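Long-range contacts in beta-lactamase (Klebsiella pneumoniae, PDB 6KBY), which probably hydrolyses beta-lactams to substituted beta-amino acids as a class C serine enzyme, and here holds AMP covalently attached in its active site: residues A[66-71]-A[323-328]; A[71-76]-A[228-233]; A[207-212]-A[345-350]; A[340-345]-A[357-362]. One frame throughout, in Å; residues are numbered along the deposited sequence.

Contact 1: residues A[66-71]-A[323-328]; sequences LFEVGS and GSTNGF. With AMP (adenosine monophosphate), chain B.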
# COMPACT_ATOMS: atom_id res chain seq x y z
N LEU A 66 1.06 -7.59 -14.77
CA LEU A 66 0.82 -6.39 -13.97
C LEU A 66 -0.58 -6.46 -13.39
O LEU A 66 -1.56 -6.71 -14.11
CB LEU A 66 0.95 -5.14 -14.84
CG LEU A 66 2.33 -4.92 -15.46
CD1 LEU A 66 2.25 -3.94 -16.62
CD2 LEU A 66 3.30 -4.41 -14.41
N PHE A 67 -0.67 -6.22 -12.08
CA PHE A 67 -1.94 -6.12 -11.38
C PHE A 67 -2.10 -4.71 -10.84
O PHE A 67 -1.12 -4.06 -10.45
CB PHE A 67 -1.99 -7.07 -10.17
CG PHE A 67 -1.97 -8.54 -10.52
CD1 PHE A 67 -0.78 -9.19 -10.83
CD2 PHE A 67 -3.14 -9.29 -10.46
CE1 PHE A 67 -0.77 -10.55 -11.11
CE2 PHE A 67 -3.13 -10.65 -10.75
CZ PHE A 67 -1.94 -11.28 -11.07
N GLU A 68 -3.34 -4.23 -10.81
CA GLU A 68 -3.65 -3.04 -10.02
C GLU A 68 -3.55 -3.40 -8.55
O GLU A 68 -4.03 -4.46 -8.12
CB GLU A 68 -5.07 -2.56 -10.32
CG GLU A 68 -5.24 -2.13 -11.76
CD GLU A 68 -6.67 -1.85 -12.18
OE1 GLU A 68 -7.58 -1.86 -11.32
OE2 GLU A 68 -6.88 -1.61 -13.38
N VAL A 69 -2.95 -2.51 -7.76
CA VAL A 69 -2.82 -2.75 -6.34
C VAL A 69 -3.57 -1.74 -5.49
O VAL A 69 -3.51 -1.82 -4.25
CB VAL A 69 -1.35 -2.89 -5.90
CG1 VAL A 69 -0.72 -4.07 -6.62
CG2 VAL A 69 -0.57 -1.61 -6.16
N GLY A 70 -4.33 -0.82 -6.10
CA GLY A 70 -5.16 0.08 -5.32
C GLY A 70 -4.38 0.75 -4.21
O GLY A 70 -3.33 1.33 -4.46
N SER A 71 -4.82 0.60 -2.95
CA SER A 71 -4.21 1.35 -1.84
C SER A 71 -2.81 0.90 -1.44
O SER A 71 -2.21 1.58 -0.60
CB SER A 71 -5.10 1.33 -0.62
OG SER A 71 -6.29 2.01 -0.91
N GLY A 323 -4.89 -3.43 -0.42
CA GLY A 323 -5.24 -2.56 -1.53
C GLY A 323 -6.24 -3.21 -2.45
O GLY A 323 -6.17 -4.42 -2.70
N SER A 324 -7.18 -2.43 -2.98
CA SER A 324 -8.18 -2.98 -3.88
C SER A 324 -8.55 -1.93 -4.92
O SER A 324 -8.38 -0.73 -4.71
CB SER A 324 -9.47 -3.39 -3.15
OG SER A 324 -9.19 -4.13 -1.98
N THR A 325 -9.07 -2.41 -6.05
CA THR A 325 -9.85 -1.60 -6.98
C THR A 325 -11.13 -2.38 -7.28
O THR A 325 -11.35 -3.47 -6.75
CB THR A 325 -9.09 -1.32 -8.28
OG1 THR A 325 -8.88 -2.56 -8.96
CG2 THR A 325 -7.74 -0.65 -8.01
N ASN A 326 -11.98 -1.83 -8.14
CA ASN A 326 -13.21 -2.55 -8.48
C ASN A 326 -12.91 -3.93 -9.04
O ASN A 326 -13.73 -4.85 -8.91
CB ASN A 326 -14.05 -1.76 -9.47
CG ASN A 326 -14.75 -0.59 -8.84
OD1 ASN A 326 -14.80 -0.47 -7.62
ND2 ASN A 326 -15.32 0.28 -9.67
N GLY A 327 -11.75 -4.11 -9.67
CA GLY A 327 -11.44 -5.38 -10.28
C GLY A 327 -10.32 -6.19 -9.65
O GLY A 327 -10.03 -7.28 -10.14
N PHE A 328 -9.68 -5.69 -8.58
CA PHE A 328 -8.46 -6.30 -8.07
C PHE A 328 -8.42 -6.29 -6.55
O PHE A 328 -8.99 -5.41 -5.90
CB PHE A 328 -7.20 -5.56 -8.55
CG PHE A 328 -6.90 -5.72 -10.01
CD1 PHE A 328 -7.58 -4.97 -10.97
CD2 PHE A 328 -5.90 -6.58 -10.43
CE1 PHE A 328 -7.27 -5.09 -12.31
CE2 PHE A 328 -5.60 -6.70 -11.77
CZ PHE A 328 -6.28 -5.96 -12.71
P AMP B . -7.61 1.18 -0.99
O1P AMP B . -7.41 0.06 -1.96
O2P AMP B . -8.00 0.85 0.43
O5' AMP B . -8.61 2.25 -1.60
C5' AMP B . -8.44 2.71 -2.94
C4' AMP B . -9.52 2.17 -3.85
O4' AMP B . -10.80 2.78 -3.51
C3' AMP B . -9.33 2.48 -5.33
O3' AMP B . -8.46 1.58 -5.98
C2' AMP B . -10.76 2.47 -5.86
O2' AMP B . -11.21 1.13 -6.04
C1' AMP B . -11.52 3.09 -4.69
N9 AMP B . -11.60 4.55 -4.81
C8 AMP B . -10.98 5.45 -4.01
N7 AMP B . -11.26 6.72 -4.39
C5 AMP B . -12.09 6.65 -5.45
C6 AMP B . -12.77 7.62 -6.33
N6 AMP B . -12.62 8.95 -6.15
N1 AMP B . -13.54 7.13 -7.33
C2 AMP B . -13.70 5.80 -7.53
N3 AMP B . -13.11 4.86 -6.76
C4 AMP B . -12.31 5.22 -5.73
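Gly323 and Ser324 lie against Val69, Gly70 and Ser71 at the active site of the class C serine beta-lactamase fold, where the end of strand 317-325 meets the turn leading to Ser71. Here the packing is tight and almost all backbone: Gly323 CA is 3.3 Å from Val69 O, and Gly70 CA is 3.4 Å from Ser324 O, both CA-H...O contacts. Glycine suits both places because a beta carbon would run straight into the opposing carbonyl oxygen. Farther along, Phe328 turns a ring face to Glu68, whose CB stands 3.8 Å from the ring centroid. Thr325 OG1 sits between its backbone N and carbonyl carbon (chi1 65°) and donates to Glu68 OE1 at 2.8 Å, nearly along the C-O axis; Tyr205 and the Val218 amide hold OE2. The loose side is the bend at Asn326, which is exposed and makes no contact with 66-71. Beside the glycines, Ser71 OG is bonded to AMP phosphorus. As in the oxyanion hole of this family, two backbone amides converge on one oxygen: Ser71 N reaches AMP O1P at 2.8 Å, and Ser324 N reaches that same O1P at 2.7 Å with an N-H...O angle of 164°.

Contact 2: residues A[71-76]-A[228-233]; sequences SLSKTF and YGIKTT. With AMP (adenosine monophosphate), chain B.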
# COMPACT_ATOMS: atom_id res chain seq x y z
N SER A 71 -4.82 0.60 -2.95
CA SER A 71 -4.21 1.35 -1.84
C SER A 71 -2.81 0.90 -1.44
O SER A 71 -2.21 1.58 -0.60
CB SER A 71 -5.10 1.33 -0.62
OG SER A 71 -6.29 2.01 -0.91
N LEU A 72 -2.25 -0.19 -1.98
CA LEU A 72 -0.82 -0.34 -1.79
C LEU A 72 -0.12 0.91 -2.28
O LEU A 72 0.95 1.26 -1.77
CB LEU A 72 -0.27 -1.57 -2.50
CG LEU A 72 -0.81 -2.92 -2.02
CD1 LEU A 72 0.01 -4.06 -2.59
CD2 LEU A 72 -0.82 -2.95 -0.51
N SER A 73 -0.74 1.62 -3.23
CA SER A 73 -0.19 2.85 -3.76
C SER A 73 0.04 3.89 -2.68
O SER A 73 0.95 4.72 -2.81
CB SER A 73 -1.12 3.42 -4.83
OG SER A 73 -1.40 2.47 -5.84
N LYS A 74 -0.77 3.88 -1.62
CA LYS A 74 -0.60 4.88 -0.57
C LYS A 74 0.77 4.77 0.08
O LYS A 74 1.32 5.78 0.55
CB LYS A 74 -1.69 4.72 0.49
CG LYS A 74 -3.11 4.91 -0.03
CD LYS A 74 -4.11 5.06 1.11
CE LYS A 74 -5.45 5.59 0.62
NZ LYS A 74 -6.02 4.73 -0.45
N THR A 75 1.33 3.56 0.15
CA THR A 75 2.64 3.41 0.77
C THR A 75 3.73 4.04 -0.08
O THR A 75 4.77 4.44 0.45
CB THR A 75 2.98 1.94 1.07
OG1 THR A 75 3.19 1.21 -0.15
CG2 THR A 75 1.91 1.27 1.90
N PHE A 76 3.52 4.14 -1.40
CA PHE A 76 4.48 4.84 -2.25
C PHE A 76 4.41 6.34 -2.04
O PHE A 76 5.44 7.02 -2.04
CB PHE A 76 4.26 4.46 -3.72
CG PHE A 76 4.56 3.01 -4.00
CD1 PHE A 76 3.59 2.04 -3.79
CD2 PHE A 76 5.83 2.61 -4.39
CE1 PHE A 76 3.87 0.70 -4.00
CE2 PHE A 76 6.11 1.26 -4.60
CZ PHE A 76 5.13 0.31 -4.41
N TYR A 228 -4.26 5.42 -5.35
CA TYR A 228 -4.63 4.10 -5.87
C TYR A 228 -4.07 3.80 -7.26
O TYR A 228 -4.58 2.88 -7.90
CB TYR A 228 -6.16 3.93 -5.88
CG TYR A 228 -6.91 5.03 -6.63
CD1 TYR A 228 -6.98 5.05 -8.03
CD2 TYR A 228 -7.54 6.06 -5.94
CE1 TYR A 228 -7.65 6.07 -8.71
CE2 TYR A 228 -8.23 7.08 -6.61
CZ TYR A 228 -8.27 7.09 -8.01
OH TYR A 228 -8.92 8.10 -8.70
N GLY A 229 -3.04 4.49 -7.74
CA GLY A 229 -2.67 4.40 -9.15
C GLY A 229 -1.69 3.32 -9.59
O GLY A 229 -1.54 3.15 -10.80
N ILE A 230 -1.03 2.60 -8.69
CA ILE A 230 0.08 1.74 -9.09
C ILE A 230 -0.42 0.46 -9.75
O ILE A 230 -1.34 -0.21 -9.25
CB ILE A 230 0.98 1.42 -7.88
CG1 ILE A 230 1.69 2.68 -7.37
CG2 ILE A 230 1.98 0.32 -8.23
CD1 ILE A 230 2.85 3.15 -8.23
N LYS A 231 0.22 0.09 -10.87
CA LYS A 231 0.15 -1.23 -11.47
C LYS A 231 1.55 -1.82 -11.42
O LYS A 231 2.52 -1.13 -11.76
CB LYS A 231 -0.32 -1.15 -12.93
CG LYS A 231 -1.73 -0.59 -13.13
CD LYS A 231 -1.68 0.95 -13.26
CE LYS A 231 -3.02 1.60 -13.10
NZ LYS A 231 -2.75 3.03 -13.25
N THR A 232 1.67 -3.09 -11.01
CA THR A 232 2.99 -3.64 -10.73
C THR A 232 2.93 -5.16 -10.75
O THR A 232 1.85 -5.76 -10.80
CB THR A 232 3.51 -3.10 -9.40
OG1 THR A 232 4.84 -3.56 -9.17
CG2 THR A 232 2.62 -3.54 -8.26
N THR A 233 4.10 -5.78 -10.73
CA THR A 233 4.22 -7.23 -10.67
C THR A 233 4.48 -7.67 -9.23
O THR A 233 4.96 -6.90 -8.39
CB THR A 233 5.38 -7.74 -11.53
OG1 THR A 233 6.61 -7.27 -10.97
CG2 THR A 233 5.25 -7.26 -12.98
P AMP B . -7.61 1.18 -0.99
O1P AMP B . -7.41 0.06 -1.96
O2P AMP B . -8.00 0.85 0.43
O5' AMP B . -8.61 2.25 -1.60
C5' AMP B . -8.44 2.71 -2.94
C4' AMP B . -9.52 2.17 -3.85
O4' AMP B . -10.80 2.78 -3.51
C3' AMP B . -9.33 2.48 -5.33
O3' AMP B . -8.46 1.58 -5.98
C2' AMP B . -10.76 2.47 -5.86
O2' AMP B . -11.21 1.13 -6.04
C1' AMP B . -11.52 3.09 -4.69
N9 AMP B . -11.60 4.55 -4.81
C8 AMP B . -10.98 5.45 -4.01
N7 AMP B . -11.26 6.72 -4.39
C5 AMP B . -12.09 6.65 -5.45
C6 AMP B . -12.77 7.62 -6.33
N6 AMP B . -12.62 8.95 -6.15
N1 AMP B . -13.54 7.13 -7.33
C2 AMP B . -13.70 5.80 -7.53
N3 AMP B . -13.11 4.86 -6.76
C4 AMP B . -12.31 5.22 -5.73
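Ser73 lays its hydroxymethyl group over the peptide units joining Tyr228, Gly229 and Ile230, and its OG takes the Ile230 N-H in a nearly straight hydrogen bond (Ile230 N to Ser73 OG 2.9 Å, 165°). The same hydroxyl is bonded to Gly70 O, which can only accept, so this small buried hydroxyl donates one hydrogen bond, to Gly70 O, and accepts another, from Ile230 N, tying the first turn of helix 72-86 to two strips of backbone. Serine suits the place: its chain is short enough to lie flush against the main chain, and Ile230 CB comes within 3.3 Å of Ser73 OG. One helical turn on, Phe76 supplies the apolar half. Its CD1 is 4.1 Å from Ile230 CG1, the two side chains crossing at about a right angle, while Tyr240 stacks with the ring. Tyr228 turns its side chain the other way, toward the ligand. Its CB lies 3.3 Å from AMP O3', and with CG between the backbone N and the carbonyl carbon (chi1 55°) the ring runs on along sugar and base, CE2 3.8 Å from AMP N7. Lys74, one turn after Ser71 in an SxxK pattern, curls its end back so that NZ donates to Ser71 OG at 2.8 Å; Asn158 OD1 and Ala227 O also receive bonds from NZ. Since Ser71 OG carries the AMP phosphorus, the chemistry is consistent with a nucleophilic serine caught as an adduct, its oxygen still held by the lysine beside it.

Contact 3: residues A[207-212]-A[345-350]; sequences WGYNKK and LANKNY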
# COMPACT_ATOMS: atom_id res chain seq x y z
N TRP A 207 -6.60 -7.95 -16.73
CA TRP A 207 -7.90 -7.35 -16.54
C TRP A 207 -8.42 -7.71 -15.16
O TRP A 207 -8.17 -8.81 -14.66
CB TRP A 207 -8.87 -7.81 -17.63
CG TRP A 207 -8.59 -7.12 -18.92
CD1 TRP A 207 -7.80 -7.57 -19.94
CD2 TRP A 207 -9.04 -5.82 -19.31
NE1 TRP A 207 -7.75 -6.63 -20.95
CE2 TRP A 207 -8.51 -5.55 -20.58
CE3 TRP A 207 -9.85 -4.86 -18.69
CZ2 TRP A 207 -8.77 -4.36 -21.26
CZ3 TRP A 207 -10.11 -3.68 -19.38
CH2 TRP A 207 -9.57 -3.44 -20.64
N GLY A 208 -9.10 -6.76 -14.52
CA GLY A 208 -9.79 -7.05 -13.30
C GLY A 208 -11.21 -7.47 -13.58
O GLY A 208 -11.77 -7.14 -14.62
N TYR A 209 -11.80 -8.23 -12.66
CA TYR A 209 -13.16 -8.73 -12.85
C TYR A 209 -14.02 -8.27 -11.69
O TYR A 209 -13.76 -8.63 -10.53
CB TYR A 209 -13.16 -10.25 -13.06
CG TYR A 209 -12.50 -10.54 -14.39
CD1 TYR A 209 -11.12 -10.68 -14.49
CD2 TYR A 209 -13.25 -10.58 -15.56
CE1 TYR A 209 -10.51 -10.87 -15.71
CE2 TYR A 209 -12.65 -10.78 -16.79
CZ TYR A 209 -11.28 -10.93 -16.86
OH TYR A 209 -10.67 -11.12 -18.07
N ASN A 210 -15.01 -7.42 -11.99
CA ASN A 210 -15.80 -6.76 -10.96
C ASN A 210 -16.86 -7.72 -10.40
O ASN A 210 -16.87 -8.92 -10.70
CB ASN A 210 -16.36 -5.43 -11.46
CG ASN A 210 -17.44 -5.59 -12.52
OD1 ASN A 210 -17.91 -6.69 -12.80
ND2 ASN A 210 -17.84 -4.47 -13.12
N LYS A 211 -17.77 -7.19 -9.58
CA LYS A 211 -18.77 -8.04 -8.93
C LYS A 211 -19.67 -8.74 -9.94
O LYS A 211 -20.16 -9.84 -9.66
CB LYS A 211 -19.62 -7.21 -7.98
CG LYS A 211 -18.91 -6.75 -6.74
CD LYS A 211 -19.87 -5.96 -5.88
CE LYS A 211 -19.20 -5.46 -4.62
NZ LYS A 211 -20.19 -4.80 -3.73
N LYS A 212 -19.90 -8.13 -11.09
CA LYS A 212 -20.67 -8.76 -12.15
C LYS A 212 -19.78 -9.46 -13.17
O LYS A 212 -20.25 -9.83 -14.25
CB LYS A 212 -21.61 -7.74 -12.81
CG LYS A 212 -22.73 -7.31 -11.87
CD LYS A 212 -23.68 -6.31 -12.49
CE LYS A 212 -24.77 -5.91 -11.48
NZ LYS A 212 -25.71 -4.90 -12.02
N LEU A 345 -1.44 -10.94 -4.99
CA LEU A 345 -2.14 -10.14 -5.99
C LEU A 345 -3.20 -10.98 -6.67
O LEU A 345 -2.95 -12.13 -7.03
CB LEU A 345 -1.16 -9.62 -7.04
CG LEU A 345 0.07 -8.89 -6.51
CD1 LEU A 345 0.91 -8.37 -7.65
CD2 LEU A 345 -0.34 -7.76 -5.57
N ALA A 346 -4.38 -10.39 -6.86
CA ALA A 346 -5.50 -11.06 -7.52
C ALA A 346 -6.20 -10.07 -8.43
O ALA A 346 -6.29 -8.87 -8.13
CB ALA A 346 -6.52 -11.57 -6.50
N ASN A 347 -6.75 -10.59 -9.53
CA ASN A 347 -7.59 -9.79 -10.43
C ASN A 347 -9.08 -9.99 -10.18
O ASN A 347 -9.91 -9.99 -11.10
CB ASN A 347 -7.20 -9.97 -11.90
CG ASN A 347 -7.40 -11.38 -12.40
OD1 ASN A 347 -7.69 -12.29 -11.62
ND2 ASN A 347 -7.23 -11.57 -13.71
N LYS A 348 -9.43 -10.15 -8.91
CA LYS A 348 -10.78 -9.94 -8.42
C LYS A 348 -10.65 -9.39 -7.01
O LYS A 348 -9.74 -9.78 -6.27
CB LYS A 348 -11.61 -11.23 -8.43
CG LYS A 348 -13.02 -11.05 -7.86
CD LYS A 348 -13.89 -12.27 -8.09
CE LYS A 348 -14.42 -12.29 -9.51
NZ LYS A 348 -15.46 -11.23 -9.72
N ASN A 349 -11.53 -8.46 -6.65
CA ASN A 349 -11.56 -7.87 -5.31
C ASN A 349 -12.34 -8.83 -4.41
O ASN A 349 -13.57 -8.82 -4.40
CB ASN A 349 -12.23 -6.50 -5.39
CG ASN A 349 -12.30 -5.79 -4.05
OD1 ASN A 349 -12.08 -6.38 -2.99
ND2 ASN A 349 -12.63 -4.51 -4.10
N TYR A 350 -11.62 -9.66 -3.66
CA TYR A 350 -12.22 -10.58 -2.70
C TYR A 350 -11.90 -10.10 -1.29
O TYR A 350 -11.01 -9.27 -1.07
CB TYR A 350 -11.73 -12.01 -2.95
CG TYR A 350 -10.27 -12.21 -2.65
CD1 TYR A 350 -9.28 -11.74 -3.50
CD2 TYR A 350 -9.87 -12.87 -1.49
CE1 TYR A 350 -7.94 -11.91 -3.21
CE2 TYR A 350 -8.53 -13.05 -1.20
CZ TYR A 350 -7.57 -12.56 -2.06
OH TYR A 350 -6.24 -12.74 -1.75
O HOH W 1 -13.69 -7.52 -8.21
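Asn347 has CG between its backbone N and carbonyl carbon (chi1 63°), which tips the amide toward Trp207, while the Lys348 side chain sets out with CG anti to the backbone N and then bends at chi3 (-80°) and again at chi4, folding its amine over the Tyr209 carbonyl. The first torsion brings Asn347 ND2 to 3.1 Å from Trp207 O, a weak hydrogen bond. The second brings Lys348 NZ to 3.2 Å from Tyr209 O, approaching from well above the carbonyl plane rather than on a lone pair. Between them runs a backbone bond, Tyr209 N to Asn347 O at 3.0 Å. That oxygen also lies at the edge of the Tyr209 ring, and the ring and the Asn347 amide stand side by side with their planes 84° apart. Asparagine suits this buried bend because its two polar atoms can serve several backbone groups at once: OD1 accepts from Gly34 N, and ND2 also donates to Leu52 O. A lysine is long enough to reach back over the turn and still pair with Asp213 in a salt bridge, its bend leaving NZ 2.9 Å from Asn210 O. Tyr209 O has a further partner in a water that donates to it at 2.6 Å and accepts from Asn349 N at 2.8 Å, filling in where the two backbones diverge. The contact thus joins strand 340-346, flanked in the large antiparallel sheet by strands 34-41 and 328-335, to the small hairpin of strands 208-209 and 215-216, beyond the C-terminal end of that strand and just ahead of helix 352-364.

Contact 4: residues A[340-345]-A[357-362]; sequences MGIVML and TVAYKI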
# COMPACT_ATOMS: atom_id res chain seq x y z
N MET A 340 10.80 -12.06 6.66
CA MET A 340 9.83 -12.79 5.88
C MET A 340 8.74 -11.84 5.42
O MET A 340 8.38 -10.88 6.13
CB MET A 340 9.26 -13.98 6.61
CG MET A 340 8.44 -13.64 7.79
SD MET A 340 7.85 -15.14 8.59
CE MET A 340 9.31 -16.16 8.66
N GLY A 341 8.23 -12.08 4.23
CA GLY A 341 7.23 -11.20 3.66
C GLY A 341 6.45 -11.91 2.59
O GLY A 341 6.90 -12.92 2.03
N ILE A 342 5.27 -11.37 2.31
CA ILE A 342 4.38 -11.95 1.32
C ILE A 342 3.67 -10.83 0.56
O ILE A 342 3.29 -9.81 1.14
CB ILE A 342 3.39 -12.94 1.94
CG1 ILE A 342 2.55 -13.63 0.86
CG2 ILE A 342 2.50 -12.27 2.98
CD1 ILE A 342 1.72 -14.77 1.39
N VAL A 343 3.51 -11.05 -0.74
CA VAL A 343 2.69 -10.23 -1.62
C VAL A 343 1.65 -11.16 -2.23
O VAL A 343 2.00 -12.20 -2.79
CB VAL A 343 3.54 -9.62 -2.74
CG1 VAL A 343 2.69 -8.74 -3.65
CG2 VAL A 343 4.73 -8.85 -2.18
N MET A 344 0.37 -10.80 -2.14
CA MET A 344 -0.70 -11.57 -2.76
C MET A 344 -1.47 -10.64 -3.69
O MET A 344 -2.10 -9.69 -3.22
CB MET A 344 -1.65 -12.13 -1.70
CG MET A 344 -1.02 -13.14 -0.77
SD MET A 344 -1.97 -13.42 0.74
CE MET A 344 -3.56 -13.92 0.07
N LEU A 345 -1.44 -10.94 -4.99
CA LEU A 345 -2.14 -10.14 -5.99
C LEU A 345 -3.20 -10.98 -6.67
O LEU A 345 -2.95 -12.13 -7.03
CB LEU A 345 -1.16 -9.62 -7.04
CG LEU A 345 0.07 -8.89 -6.51
CD1 LEU A 345 0.91 -8.37 -7.65
CD2 LEU A 345 -0.34 -7.76 -5.57
N THR A 357 -6.09 -13.83 6.34
CA THR A 357 -6.03 -15.17 6.90
C THR A 357 -5.05 -16.05 6.12
O THR A 357 -4.24 -16.77 6.70
CB THR A 357 -7.44 -15.79 6.91
OG1 THR A 357 -8.29 -15.01 7.77
CG2 THR A 357 -7.39 -17.23 7.41
N VAL A 358 -5.13 -16.00 4.79
CA VAL A 358 -4.20 -16.78 3.97
C VAL A 358 -2.76 -16.36 4.22
O VAL A 358 -1.87 -17.19 4.41
CB VAL A 358 -4.60 -16.69 2.48
CG1 VAL A 358 -3.49 -17.24 1.60
CG2 VAL A 358 -5.90 -17.44 2.24
N ALA A 359 -2.52 -15.04 4.26
CA ALA A 359 -1.16 -14.56 4.51
C ALA A 359 -0.66 -15.01 5.88
O ALA A 359 0.50 -15.39 6.03
CB ALA A 359 -1.13 -13.03 4.41
N TYR A 360 -1.52 -14.93 6.90
CA TYR A 360 -1.14 -15.36 8.24
C TYR A 360 -0.76 -16.84 8.25
O TYR A 360 0.25 -17.23 8.84
CB TYR A 360 -2.30 -15.08 9.20
CG TYR A 360 -2.05 -15.55 10.61
CD1 TYR A 360 -1.33 -14.79 11.51
CD2 TYR A 360 -2.54 -16.78 11.03
CE1 TYR A 360 -1.11 -15.24 12.81
CE2 TYR A 360 -2.32 -17.23 12.32
CZ TYR A 360 -1.61 -16.46 13.20
OH TYR A 360 -1.39 -16.92 14.48
N LYS A 361 -1.57 -17.68 7.58
CA LYS A 361 -1.25 -19.10 7.54
C LYS A 361 0.06 -19.35 6.82
O LYS A 361 0.86 -20.19 7.25
CB LYS A 361 -2.39 -19.86 6.87
CG LYS A 361 -3.65 -19.92 7.71
CD LYS A 361 -4.78 -20.54 6.91
CE LYS A 361 -6.05 -20.71 7.72
NZ LYS A 361 -7.17 -21.16 6.85
N ILE A 362 0.31 -18.65 5.71
CA ILE A 362 1.54 -18.86 4.97
C ILE A 362 2.75 -18.44 5.80
O ILE A 362 3.70 -19.21 5.97
CB ILE A 362 1.50 -18.15 3.61
CG1 ILE A 362 0.46 -18.82 2.71
CG2 ILE A 362 2.87 -18.19 2.95
CD1 ILE A 362 0.16 -18.04 1.44
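Ile342 and Met344 stand two residues apart on strand 340-346, so both point from the same face of the sheet at helix 352-364, and each meets the helix in its own way. Ile342 reaches out with CG1 anti to the backbone N (chi1 -175°), which carries its CD1 to 3.6 Å from Ile362 CD1; the two isoleucines cross at about a right angle and meet through these terminal methyls, with Ile362 CG2 close behind. Its other branch, CG2, rests 4.0 Å from Ala359 CB. Met344 and Val358 cross obliquely. The methionine chain bends at its last torsion (chi3 57°), laying CE 3.7 Å from Val358 CG1 while SD passes 3.8 Å from Ala359 CB. Ala359 therefore sits between the two strand residues, and its single methyl is small enough to let the helix settle close, with the two segment axes 9.3 Å apart at 147°, roughly antiparallel. The longer side chains of Ile342 and Met344 both reach its CB, and the contact between the two segments is wholly apolar. Beyond it, Val358 and Ile362 also touch Leu22 of helix 11-30, which packs beside the C-terminal helix on this face. On the other face of the strand, Val343 and Leu345 lie against helix 234-244, and strands 34-41 and 328-335 flank strand 340-346, so the sheet is sandwiched between helices.

In the fold
Following the chain from the N terminus, residues 66-71 wait until 323-328 to close contact 1, the widest loop of the four. Contact 2 begins at the Ser71 it shares with contact 1 and closes at 228-233, wholly within that loop; strands 67-68 and 231-232 are neighbours in the small sheet. Contact 3 opens at 207-212, before contact 2 has closed, and ends at 345-350, after contact 1 has closed, so it crosses both. Contact 4 closes a short loop from 340-345 to 357-362, in series after contacts 1 and 2, and crosses contact 3, sharing Leu345. Together they tie the active-site segments to the large sheet and C-terminal helix, and bring the 208-216 hairpin against strand 340-346's end.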